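Local coordinates for pesticidal crystal protein Cry2Aa (Bacillus thuringiensis serovar kurstaki, PDB 1I5P) that promotes colloid-osmotic lysis by binding to midgut epithelial cells of dipteran and lepidopteran insect larvae, at residues 93-96 with 97-100. Sequence-based numbering, arbitrary orientation.
Sequences ILRE and TEQF
With its chi1 at -61°, Thr-97 sets OG1 beside its own backbone N and anti to the carbonyl carbon, which turns the hydroxyl back along the helix to Ile-93, one turn earlier. OG1 gives a hydrogen bond of 2.5 Å to Ile-93 O, and Thr-97 N reaches the same oxygen at 2.9 Å. The two donors arrive from opposite faces of the carbonyl plane, the hydroxyl 36° out of it, so the carbonyl oxygen of buried Ile-93 is gripped twice. OG1 also hydrogen-bonds Tyr-247 OH, while Ile-93 and Thr-97, lying side by side, both pack on Pro-175 of helix 170-193. On another side of the helix, Arg-95 bends at chi2 (-37°) and runs alongside the extended Glu-98. Glu-98 OE2 lies 3.3 Å from Arg-95 CD and 3.5 Å from Arg-95 NH1, well out of the guanidinium plane; no N-H is aimed at the oxygen, and the salt bridge is purely electrostatic. The stronger partner of OE2 is Arg-104 NE, and OE1 accepts a hydrogen bond from Leu-105 N, just beyond the helix end. Backbone bonds such as Glu-98 N to Leu-94 O (2.9 Å) belong to the i+4 to i N-H to C=O pattern of an alpha-helix, here helix 88-101 in the N-terminal helical bundle of this three-domain delta-endotoxin.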
# COMPACT_ATOMS: atom_id res chain seq x y z
N ILE A 93 13.37 10.17 12.58
CA ILE A 93 12.01 10.06 12.09
C ILE A 93 11.25 11.32 12.49
O ILE A 93 10.56 11.93 11.68
CB ILE A 93 11.29 8.83 12.68
CG1 ILE A 93 11.77 7.56 11.96
CG2 ILE A 93 9.78 8.99 12.58
CD1 ILE A 93 11.22 6.26 12.55
N LEU A 94 11.39 11.70 13.76
CA LEU A 94 10.73 12.90 14.27
C LEU A 94 11.21 14.14 13.55
O LEU A 94 10.41 14.98 13.14
CB LEU A 94 11.01 13.08 15.76
CG LEU A 94 10.62 14.47 16.29
CD1 LEU A 94 9.10 14.65 16.25
CD2 LEU A 94 11.14 14.64 17.71
N ARG A 95 12.52 14.27 13.38
CA ARG A 95 13.05 15.44 12.72
C ARG A 95 12.73 15.53 11.24
O ARG A 95 12.49 16.62 10.73
CB ARG A 95 14.55 15.53 12.98
CG ARG A 95 14.84 15.68 14.48
CD ARG A 95 13.77 16.57 15.14
NE ARG A 95 14.06 16.97 16.52
CZ ARG A 95 14.64 18.12 16.85
NH1 ARG A 95 14.99 18.99 15.92
NH2 ARG A 95 14.85 18.40 18.13
N GLU A 96 12.71 14.40 10.55
CA GLU A 96 12.37 14.45 9.13
C GLU A 96 10.87 14.68 8.99
O GLU A 96 10.42 15.22 7.98
CB GLU A 96 12.79 13.16 8.42
CG GLU A 96 14.30 12.95 8.40
CD GLU A 96 14.76 12.13 7.21
OE1 GLU A 96 14.63 12.61 6.07
OE2 GLU A 96 15.26 11.00 7.42
N THR A 97 10.10 14.26 9.99
CA THR A 97 8.66 14.47 9.96
C THR A 97 8.42 15.96 10.17
O THR A 97 7.54 16.55 9.54
CB THR A 97 7.95 13.67 11.07
OG1 THR A 97 8.20 12.27 10.88
CG2 THR A 97 6.45 13.92 11.03
N GLU A 98 9.21 16.56 11.06
CA GLU A 98 9.09 17.99 11.33
C GLU A 98 9.38 18.77 10.06
O GLU A 98 8.69 19.73 9.73
CB GLU A 98 10.07 18.43 12.43
CG GLU A 98 9.62 18.11 13.84
CD GLU A 98 10.54 18.69 14.92
OE1 GLU A 98 10.09 18.80 16.07
OE2 GLU A 98 11.71 19.03 14.62
N GLN A 99 10.42 18.34 9.34
CA GLN A 99 10.78 19.01 8.11
C GLN A 99 9.72 18.82 7.04
O GLN A 99 9.39 19.76 6.31
CB GLN A 99 12.14 18.51 7.61
CG GLN A 99 12.70 19.29 6.42
CD GLN A 99 14.20 19.11 6.27
OE1 GLN A 99 14.84 18.43 7.07
NE2 GLN A 99 14.77 19.72 5.23
N PHE A 100 9.17 17.61 6.95
CA PHE A 100 8.15 17.31 5.95
C PHE A 100 6.86 18.10 6.18
O PHE A 100 6.31 18.66 5.24
CB PHE A 100 7.81 15.81 5.96
CG PHE A 100 6.78 15.42 4.93
CD1 PHE A 100 7.10 15.39 3.57
CD2 PHE A 100 5.48 15.11 5.31
CE1 PHE A 100 6.15 15.06 2.61
CE2 PHE A 100 4.51 14.78 4.35
CZ PHE A 100 4.85 14.75 3.00